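Local coordinates for protein RIF2 (Saccharomyces cerevisiae, PDB 4BJ1) that takes part in transcriptional silencing and telomere length regulation and interacts with RIF1 and with the RAP1 C-terminus, at residues A[19-24]-A[232-237]; A[80-85]-A[134-139]; A[264-269]-A[278-283]. All coordinates share one frame; numbering follows the deposited sequence.

Contact 1: A[19-24]-A[232-237]; sequences QELGTN and KMIKFT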
loop_
_atom_site.group_PDB
_atom_site.type_symbol
_atom_site.label_atom_id
_atom_site.label_comp_id
_atom_site.label_asym_id
_atom_site.label_seq_id
_atom_site.Cartn_x
_atom_site.Cartn_y
_atom_site.Cartn_z
ATOM N N GLN A 19 -0.117 -3.078 -4.711
ATOM C CA GLN A 19 -0.214 -2.348 -3.445
ATOM C C GLN A 19 -1.114 -3.074 -2.438
ATOM O O GLN A 19 -0.701 -3.205 -1.290
ATOM C CB GLN A 19 -0.730 -0.951 -3.681
ATOM C CG GLN A 19 -0.595 -0.046 -2.481
ATOM C CD GLN A 19 -1.718 0.937 -2.484
ATOM O OE1 GLN A 19 -2.845 0.618 -2.861
ATOM N NE2 GLN A 19 -1.438 2.161 -2.098
ATOM N N GLU A 20 -2.293 -3.608 -2.865
ATOM C CA GLU A 20 -3.164 -4.297 -1.919
ATOM C C GLU A 20 -2.579 -5.581 -1.415
ATOM O O GLU A 20 -2.708 -5.850 -0.229
ATOM C CB GLU A 20 -4.590 -4.514 -2.419
ATOM C CG GLU A 20 -5.516 -4.667 -1.217
ATOM C CD GLU A 20 -7.021 -4.700 -1.381
ATOM O OE1 GLU A 20 -7.497 -4.539 -2.523
ATOM O OE2 GLU A 20 -7.725 -4.911 -0.366
ATOM N N LEU A 21 -1.921 -6.371 -2.287
ATOM C CA LEU A 21 -1.285 -7.629 -1.889
ATOM C C LEU A 21 -0.203 -7.289 -0.840
ATOM O O LEU A 21 -0.183 -7.909 0.226
ATOM C CB LEU A 21 -0.743 -8.366 -3.135
ATOM C CG LEU A 21 -0.230 -9.812 -2.983
ATOM C CD1 LEU A 21 -1.340 -10.796 -2.554
ATOM C CD2 LEU A 21 0.362 -10.283 -4.289
ATOM N N GLY A 22 0.546 -6.200 -1.083
ATOM C CA GLY A 22 1.526 -5.674 -0.140
ATOM C C GLY A 22 0.899 -5.381 1.210
ATOM O O GLY A 22 1.309 -5.937 2.230
ATOM N N THR A 23 -0.155 -4.575 1.207
ATOM C CA THR A 23 -0.965 -4.207 2.375
ATOM C C THR A 23 -1.554 -5.419 3.103
ATOM O O THR A 23 -1.453 -5.493 4.329
ATOM C CB THR A 23 -2.035 -3.215 1.922
ATOM O OG1 THR A 23 -1.356 -2.051 1.477
ATOM C CG2 THR A 23 -2.996 -2.842 3.010
ATOM N N ASN A 24 -2.163 -6.349 2.352
ATOM C CA ASN A 24 -2.763 -7.578 2.863
ATOM C C ASN A 24 -1.762 -8.400 3.635
ATOM O O ASN A 24 -2.074 -8.779 4.748
ATOM C CB ASN A 24 -3.401 -8.407 1.743
ATOM C CG ASN A 24 -4.684 -7.833 1.209
ATOM O OD1 ASN A 24 -5.226 -6.854 1.715
ATOM N ND2 ASN A 24 -5.199 -8.424 0.164
ATOM N N LYS A 232 -7.885 -14.546 2.094
ATOM C CA LYS A 232 -8.137 -13.105 2.265
ATOM C C LYS A 232 -7.044 -12.271 1.617
ATOM O O LYS A 232 -7.338 -11.248 0.983
ATOM C CB LYS A 232 -8.308 -12.722 3.743
ATOM C CG LYS A 232 -9.653 -13.135 4.299
ATOM C CD LYS A 232 -9.918 -12.596 5.686
ATOM C CE LYS A 232 -11.165 -13.228 6.264
ATOM N NZ LYS A 232 -11.350 -12.890 7.700
ATOM N N MET A 233 -5.787 -12.751 1.738
ATOM C CA MET A 233 -4.593 -12.107 1.210
ATOM C C MET A 233 -4.674 -11.850 -0.296
ATOM O O MET A 233 -4.193 -10.811 -0.749
ATOM C CB MET A 233 -3.333 -12.917 1.574
ATOM C CG MET A 233 -2.052 -12.114 1.491
ATOM S SD MET A 233 -0.577 -13.128 1.779
ATOM C CE MET A 233 0.150 -12.974 0.278
ATOM N N ILE A 234 -5.275 -12.782 -1.069
ATOM C CA ILE A 234 -5.347 -12.642 -2.521
ATOM C C ILE A 234 -6.745 -12.147 -2.996
ATOM O O ILE A 234 -7.035 -12.144 -4.192
ATOM C CB ILE A 234 -4.858 -13.921 -3.219
ATOM C CG1 ILE A 234 -5.768 -15.133 -2.890
ATOM C CG2 ILE A 234 -3.384 -14.165 -2.860
ATOM C CD1 ILE A 234 -5.481 -16.435 -3.683
ATOM N N LYS A 235 -7.585 -11.672 -2.057
ATOM C CA LYS A 235 -8.877 -11.074 -2.388
ATOM C C LYS A 235 -8.641 -9.575 -2.307
ATOM O O LYS A 235 -8.053 -9.087 -1.321
ATOM C CB LYS A 235 -10.004 -11.494 -1.418
ATOM C CG LYS A 235 -10.330 -12.993 -1.377
ATOM C CD LYS A 235 -10.876 -13.583 -2.682
ATOM C CE LYS A 235 -11.382 -14.988 -2.455
ATOM N NZ LYS A 235 -12.706 -15.009 -1.761
ATOM N N PHE A 236 -9.057 -8.853 -3.361
ATOM C CA PHE A 236 -8.864 -7.416 -3.418
ATOM C C PHE A 236 -10.161 -6.647 -3.232
ATOM O O PHE A 236 -11.241 -7.127 -3.600
ATOM C CB PHE A 236 -8.134 -7.006 -4.696
ATOM C CG PHE A 236 -6.808 -7.698 -4.929
ATOM C CD1 PHE A 236 -5.890 -7.853 -3.891
ATOM C CD2 PHE A 236 -6.459 -8.161 -6.196
ATOM C CE1 PHE A 236 -4.666 -8.499 -4.109
ATOM C CE2 PHE A 236 -5.237 -8.795 -6.415
ATOM C CZ PHE A 236 -4.350 -8.961 -5.370
ATOM N N THR A 237 -10.038 -5.444 -2.654
ATOM C CA THR A 237 -11.156 -4.574 -2.314
ATOM C C THR A 237 -11.172 -3.207 -3.003
ATOM O O THR A 237 -12.135 -2.447 -2.792
ATOM C CB THR A 237 -11.244 -4.390 -0.797
ATOM O OG1 THR A 237 -10.170 -3.560 -0.355
ATOM C CG2 THR A 237 -11.324 -5.707 -0.038
#
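The stem of Glu20 lies alongside the ring of Phe236, which points the other way, where helix 10-26 packs against the chain leaving helix 223-233, in the helical part of this AAA+ fold that includes the lid. One bump from residues 232-237 is the Phe236 ring. It pushes into a hollow on the helix, Phe236 CD1 lying 3.9 Å from Glu20 CB and Phe236 CE1 4.0 Å from Leu21 CB, while Ile234 O sits over the centre of one of its faces and the Tyr248 ring stacks on it. Leu21 answers with a bump of its own. Its CG stands anti to the backbone N (chi1 -171°), and CD1 enters the notch between Met233 and Ile234, 3.9 Å from Met233 CE; Tyr284 of helix 276-290 also touches Leu21. Beyond the ring, the extended Glu20 chain presents both carboxylate oxygens to Thr237: OE1 accepts from Thr237 N at 2.7 Å and OE2 from Thr237 OG1 at 2.8 Å, both on the syn side. With the carboxylate cut back to an alanine here, Thr237 N and OG1 would probably lose their shared acceptor and the chain at 235-237 would be less firmly tied to the helix. At the other end Asn24 ND2 bridges two carbonyls, reaching Lys235 O at 3.3 Å over a bent bond and Met233 O at 2.7 Å along a straight one, the latter oxygen lying in the plane of the Asn24 amide.

Contact 2: A[80-85]-A[134-139]; sequences VIIEMN and MRKINN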
loop_
_atom_site.group_PDB
_atom_site.type_symbol
_atom_site.label_atom_id
_atom_site.label_comp_id
_atom_site.label_asym_id
_atom_site.label_seq_id
_atom_site.Cartn_x
_atom_site.Cartn_y
_atom_site.Cartn_z
ATOM N N VAL A 80 13.139 8.917 17.753
ATOM C CA VAL A 80 14.491 8.518 17.340
ATOM C C VAL A 80 14.508 6.988 17.345
ATOM O O VAL A 80 13.801 6.373 18.149
ATOM C CB VAL A 80 15.578 9.144 18.266
ATOM C CG1 VAL A 80 16.847 8.299 18.353
ATOM C CG2 VAL A 80 15.916 10.560 17.827
ATOM N N ILE A 81 15.261 6.383 16.414
ATOM C CA ILE A 81 15.358 4.941 16.297
ATOM C C ILE A 81 16.788 4.506 16.502
ATOM O O ILE A 81 17.701 5.053 15.872
ATOM C CB ILE A 81 14.836 4.437 14.923
ATOM C CG1 ILE A 81 13.522 5.194 14.445
ATOM C CG2 ILE A 81 14.680 2.901 14.906
ATOM C CD1 ILE A 81 12.182 5.132 15.312
ATOM N N ILE A 82 16.978 3.497 17.365
ATOM C CA ILE A 82 18.275 2.888 17.607
ATOM C C ILE A 82 18.109 1.388 17.458
ATOM O O ILE A 82 17.239 0.798 18.095
ATOM C CB ILE A 82 18.962 3.360 18.915
ATOM C CG1 ILE A 82 19.553 4.775 18.717
ATOM C CG2 ILE A 82 20.077 2.403 19.328
ATOM C CD1 ILE A 82 19.326 5.704 19.787
ATOM N N GLU A 83 18.878 0.797 16.527
ATOM C CA GLU A 83 18.848 -0.632 16.258
ATOM C C GLU A 83 19.969 -1.262 17.077
ATOM O O GLU A 83 21.156 -1.017 16.823
ATOM C CB GLU A 83 19.004 -0.886 14.767
ATOM C CG GLU A 83 17.854 -0.338 13.942
ATOM C CD GLU A 83 18.145 -0.372 12.457
ATOM O OE1 GLU A 83 18.868 0.528 11.970
ATOM O OE2 GLU A 83 17.692 -1.331 11.788
ATOM N N MET A 84 19.584 -2.014 18.114
ATOM C CA MET A 84 20.499 -2.606 19.093
ATOM C C MET A 84 21.142 -3.932 18.676
ATOM O O MET A 84 22.039 -4.421 19.374
ATOM C CB MET A 84 19.779 -2.753 20.446
ATOM C CG MET A 84 19.502 -1.425 21.124
ATOM S SD MET A 84 20.971 -0.382 21.221
ATOM C CE MET A 84 21.948 -1.326 22.379
ATOM N N ASN A 85 20.689 -4.503 17.546
ATOM C CA ASN A 85 21.167 -5.775 17.000
ATOM C C ASN A 85 22.655 -5.807 16.762
ATOM O O ASN A 85 23.343 -6.678 17.307
ATOM C CB ASN A 85 20.417 -6.112 15.742
ATOM C CG ASN A 85 19.050 -6.582 16.073
ATOM O OD1 ASN A 85 18.879 -7.726 16.494
ATOM N ND2 ASN A 85 18.070 -5.675 15.986
ATOM N N MET A 134 22.552 10.049 22.814
ATOM C CA MET A 134 22.465 11.482 23.104
ATOM C C MET A 134 22.635 12.347 21.877
ATOM O O MET A 134 21.934 13.345 21.755
ATOM C CB MET A 134 23.439 11.909 24.223
ATOM C CG MET A 134 23.150 11.265 25.578
ATOM S SD MET A 134 21.512 11.648 26.251
ATOM C CE MET A 134 21.244 10.245 27.169
ATOM N N ARG A 135 23.545 11.966 20.963
ATOM C CA ARG A 135 23.793 12.709 19.722
ATOM C C ARG A 135 22.506 12.804 18.903
ATOM O O ARG A 135 22.161 13.889 18.415
ATOM C CB ARG A 135 24.899 12.032 18.897
ATOM N N LYS A 136 21.779 11.659 18.807
ATOM C CA LYS A 136 20.515 11.512 18.098
ATOM C C LYS A 136 19.456 12.357 18.774
ATOM O O LYS A 136 18.879 13.217 18.114
ATOM C CB LYS A 136 20.097 10.037 18.041
ATOM C CG LYS A 136 20.910 9.216 17.047
ATOM C CD LYS A 136 20.178 7.972 16.622
ATOM C CE LYS A 136 20.697 7.467 15.309
ATOM N NZ LYS A 136 20.057 6.177 14.935
ATOM N N ILE A 137 19.278 12.177 20.111
ATOM C CA ILE A 137 18.328 12.886 20.979
ATOM C C ILE A 137 18.581 14.381 21.016
ATOM O O ILE A 137 17.652 15.126 21.293
ATOM C CB ILE A 137 18.313 12.264 22.401
ATOM C CG1 ILE A 137 17.517 10.959 22.456
ATOM C CG2 ILE A 137 17.818 13.221 23.470
ATOM C CD1 ILE A 137 17.654 10.278 23.848
ATOM N N ASN A 138 19.795 14.836 20.708
ATOM C CA ASN A 138 20.078 16.271 20.741
ATOM C C ASN A 138 19.461 17.081 19.580
ATOM O O ASN A 138 19.790 18.258 19.419
ATOM C CB ASN A 138 21.566 16.547 20.862
ATOM C CG ASN A 138 21.835 17.528 21.967
ATOM O OD1 ASN A 138 22.013 17.144 23.124
ATOM N ND2 ASN A 138 21.781 18.816 21.653
ATOM N N ASN A 139 18.535 16.480 18.813
ATOM C CA ASN A 139 17.825 17.167 17.732
ATOM C C ASN A 139 16.961 18.275 18.364
ATOM O O ASN A 139 16.104 17.985 19.200
ATOM C CB ASN A 139 16.982 16.183 16.915
ATOM C CG ASN A 139 15.995 15.358 17.722
ATOM O OD1 ASN A 139 14.949 15.846 18.151
ATOM N ND2 ASN A 139 16.291 14.085 17.948
#
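The amide of Asn139 meets Val80 through its nitrogen, ND2 lying 3.5 Å from Val80 CG2, the two side chains passing alongside each other and pointing opposite ways. The same ND2 donates to Lys136 O at 2.7 Å, an oxygen tilted 24° out of the amide plane, and this bond holds the amide turned back toward the last turn of helix 128-137. The other branch of Val80 works against Lys136, with CG1 3.7 Å from Lys136 CB. From there the lysine chain runs extended and slantwise along the strand, from Val80 toward Ile82, its CD 3.9 Å from Ile82 CG1, and carries the ammonium to the backbone: NZ donates to Ile81 O at 2.8 Å, nearly along the C=O axis. Val80 and Ile82 make their backbone bonds to strand 145-153, whereas the Ile81 carbonyl alternates to the other edge, where the lysine takes it up. The Ile81 side chain points away from the helix and packs on Ser240 of the second subunit. Helix 128-137 thus lies against strand 78-83, an outermost strand of the parallel sheet, and belongs to the connection that leads on to the adjacent parallel strand 145-153, a beta-alpha-beta crossover of the P-loop-type ASCE domain.

Contact 3: A[264-269]-A[278-283]; sequences AIFFEF and TYLFNA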
loop_
_atom_site.group_PDB
_atom_site.type_symbol
_atom_site.label_atom_id
_atom_site.label_comp_id
_atom_site.label_asym_id
_atom_site.label_seq_id
_atom_site.Cartn_x
_atom_site.Cartn_y
_atom_site.Cartn_z
ATOM N N ALA A 264 -6.487 -24.382 -5.807
ATOM C CA ALA A 264 -6.875 -25.246 -4.680
ATOM C C ALA A 264 -5.748 -26.195 -4.278
ATOM O O ALA A 264 -5.453 -26.322 -3.086
ATOM C CB ALA A 264 -8.123 -26.028 -5.014
ATOM N N ILE A 265 -5.102 -26.834 -5.279
ATOM C CA ILE A 265 -3.973 -27.761 -5.103
ATOM C C ILE A 265 -2.785 -26.996 -4.495
ATOM O O ILE A 265 -2.111 -27.517 -3.605
ATOM C CB ILE A 265 -3.629 -28.434 -6.472
ATOM C CG1 ILE A 265 -4.627 -29.553 -6.807
ATOM C CG2 ILE A 265 -2.189 -28.931 -6.545
ATOM C CD1 ILE A 265 -4.781 -29.794 -8.243
ATOM N N PHE A 266 -2.560 -25.747 -4.960
ATOM C CA PHE A 266 -1.484 -24.894 -4.472
ATOM C C PHE A 266 -1.690 -24.651 -2.995
ATOM O O PHE A 266 -0.745 -24.792 -2.224
ATOM C CB PHE A 266 -1.431 -23.566 -5.251
ATOM C CG PHE A 266 -0.207 -22.726 -4.958
ATOM C CD1 PHE A 266 -0.212 -21.791 -3.925
ATOM C CD2 PHE A 266 0.945 -22.852 -5.731
ATOM C CE1 PHE A 266 0.925 -21.039 -3.636
ATOM C CE2 PHE A 266 2.078 -22.073 -5.459
ATOM C CZ PHE A 266 2.057 -21.171 -4.413
ATOM N N PHE A 267 -2.941 -24.342 -2.596
ATOM C CA PHE A 267 -3.314 -24.067 -1.212
ATOM C C PHE A 267 -3.164 -25.288 -0.311
ATOM O O PHE A 267 -2.796 -25.121 0.855
ATOM C CB PHE A 267 -4.720 -23.449 -1.136
ATOM C CG PHE A 267 -4.721 -21.931 -1.153
ATOM C CD1 PHE A 267 -4.287 -21.227 -2.274
ATOM C CD2 PHE A 267 -5.136 -21.208 -0.037
ATOM C CE1 PHE A 267 -4.247 -19.831 -2.269
ATOM C CE2 PHE A 267 -5.107 -19.817 -0.040
ATOM C CZ PHE A 267 -4.663 -19.140 -1.155
ATOM N N GLU A 268 -3.394 -26.516 -0.849
ATOM C CA GLU A 268 -3.220 -27.751 -0.082
ATOM C C GLU A 268 -1.758 -27.855 0.344
ATOM O O GLU A 268 -1.496 -28.194 1.495
ATOM C CB GLU A 268 -3.675 -28.998 -0.860
ATOM N N PHE A 269 -0.810 -27.480 -0.543
ATOM C CA PHE A 269 0.616 -27.467 -0.214
ATOM C C PHE A 269 0.904 -26.451 0.900
ATOM O O PHE A 269 1.689 -26.755 1.792
ATOM C CB PHE A 269 1.475 -27.180 -1.463
ATOM C CG PHE A 269 2.938 -26.860 -1.210
ATOM C CD1 PHE A 269 3.859 -27.877 -0.965
ATOM C CD2 PHE A 269 3.391 -25.544 -1.210
ATOM C CE1 PHE A 269 5.207 -27.582 -0.732
ATOM C CE2 PHE A 269 4.740 -25.255 -0.997
ATOM C CZ PHE A 269 5.635 -26.277 -0.753
ATOM N N THR A 278 4.501 -15.995 2.898
ATOM C CA THR A 278 5.655 -15.604 2.102
ATOM C C THR A 278 5.685 -16.391 0.797
ATOM O O THR A 278 5.845 -15.770 -0.253
ATOM C CB THR A 278 6.911 -15.787 2.939
ATOM O OG1 THR A 278 6.816 -14.944 4.090
ATOM C CG2 THR A 278 8.167 -15.485 2.165
ATOM N N TYR A 279 5.497 -17.742 0.845
ATOM C CA TYR A 279 5.465 -18.576 -0.363
ATOM C C TYR A 279 4.326 -18.086 -1.291
ATOM O O TYR A 279 4.571 -17.859 -2.477
ATOM C CB TYR A 279 5.382 -20.087 -0.034
ATOM C CG TYR A 279 5.768 -20.989 -1.191
ATOM C CD1 TYR A 279 4.853 -21.302 -2.189
ATOM C CD2 TYR A 279 7.042 -21.540 -1.282
ATOM C CE1 TYR A 279 5.214 -22.083 -3.289
ATOM C CE2 TYR A 279 7.403 -22.368 -2.355
ATOM C CZ TYR A 279 6.483 -22.626 -3.366
ATOM O OH TYR A 279 6.792 -23.371 -4.486
ATOM N N LEU A 280 3.130 -17.809 -0.737
ATOM C CA LEU A 280 2.004 -17.294 -1.520
ATOM C C LEU A 280 2.251 -15.869 -2.062
ATOM O O LEU A 280 1.958 -15.590 -3.233
ATOM C CB LEU A 280 0.699 -17.358 -0.713
ATOM C CG LEU A 280 -0.557 -16.855 -1.399
ATOM C CD1 LEU A 280 -0.943 -17.739 -2.567
ATOM C CD2 LEU A 280 -1.672 -16.701 -0.411
ATOM N N PHE A 281 2.787 -14.980 -1.211
ATOM C CA PHE A 281 3.110 -13.609 -1.577
ATOM C C PHE A 281 4.118 -13.606 -2.728
ATOM O O PHE A 281 3.875 -12.955 -3.740
ATOM C CB PHE A 281 3.646 -12.848 -0.351
ATOM C CG PHE A 281 3.949 -11.397 -0.603
ATOM C CD1 PHE A 281 2.925 -10.451 -0.636
ATOM C CD2 PHE A 281 5.257 -10.971 -0.840
ATOM C CE1 PHE A 281 3.207 -9.110 -0.897
ATOM C CE2 PHE A 281 5.536 -9.626 -1.103
ATOM C CZ PHE A 281 4.515 -8.710 -1.121
ATOM N N ASN A 282 5.196 -14.377 -2.618
ATOM C CA ASN A 282 6.184 -14.376 -3.684
ATOM C C ASN A 282 5.618 -14.904 -5.010
ATOM O O ASN A 282 5.794 -14.268 -6.066
ATOM C CB ASN A 282 7.456 -15.097 -3.257
ATOM C CG ASN A 282 8.177 -14.437 -2.098
ATOM O OD1 ASN A 282 8.083 -13.228 -1.869
ATOM N ND2 ASN A 282 8.919 -15.219 -1.327
ATOM N N ALA A 283 4.890 -16.033 -4.935
ATOM C CA ALA A 283 4.287 -16.671 -6.100
ATOM C C ALA A 283 3.299 -15.715 -6.768
ATOM O O ALA A 283 3.355 -15.524 -7.985
ATOM C CB ALA A 283 3.592 -17.963 -5.687
#
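Segments 264-269 and 278-283 run roughly antiparallel, their axes 144° apart in direction and 11.3 Å at closest approach, a spacing bridged by the large side chains of Phe266, Phe269 and Tyr279. The Tyr279 ring is met in two ways. Phe269 turns an edge onto one face, with CE2 above the ring centre, the centroids 5.2 Å apart and the planes at 61°: a T-shaped pair. Phe266 comes instead to the rim of Tyr279, its CZ 3.5 Å from Tyr279 CE1, and the two planes lie obliquely at 39°. All three rings leave their helices with CG anti to the backbone N, which carries them across to the facing helix. The far end of Phe266 also rests on small and branched groups, CZ lying 3.8 Å from Ala283 CB and CE1 3.9 Å from Leu280 CD1. That Leu280 methyl is shared with Phe267, whose CE1 touches it at 3.9 Å, and Leu230 of helix 223-233 packs against both Leu280 and Phe267. Phe273, from the short turn between the helices, adds a further ring against Tyr279 and Phe269. The result is an aromatic cluster holding together two consecutive antiparallel helices of the AAA+ lid.

In the fold
The contacts divide between the two halves of the molecule. Contact 2 lies on the edge of the parallel sheet in the ASCE part, with its centre 34 Å from contact 1 and 40 Å from contact 3, on the opposite side of the chain's centre. Contacts 1 and 3 are neighbours, 14 Å between centres, and touch directly: Met233 and Gly22 pack on Phe281, and Ile234 on Phe267. Along the chain contact 2 is nested within the loop closed by contact 1, and contact 3 follows. Contact 1 thereby joins helix 10-26 to the end of helix 223-233 and the chain that follows, with all five strands of the sheet lying between them in sequence. All three also touch the second subunit.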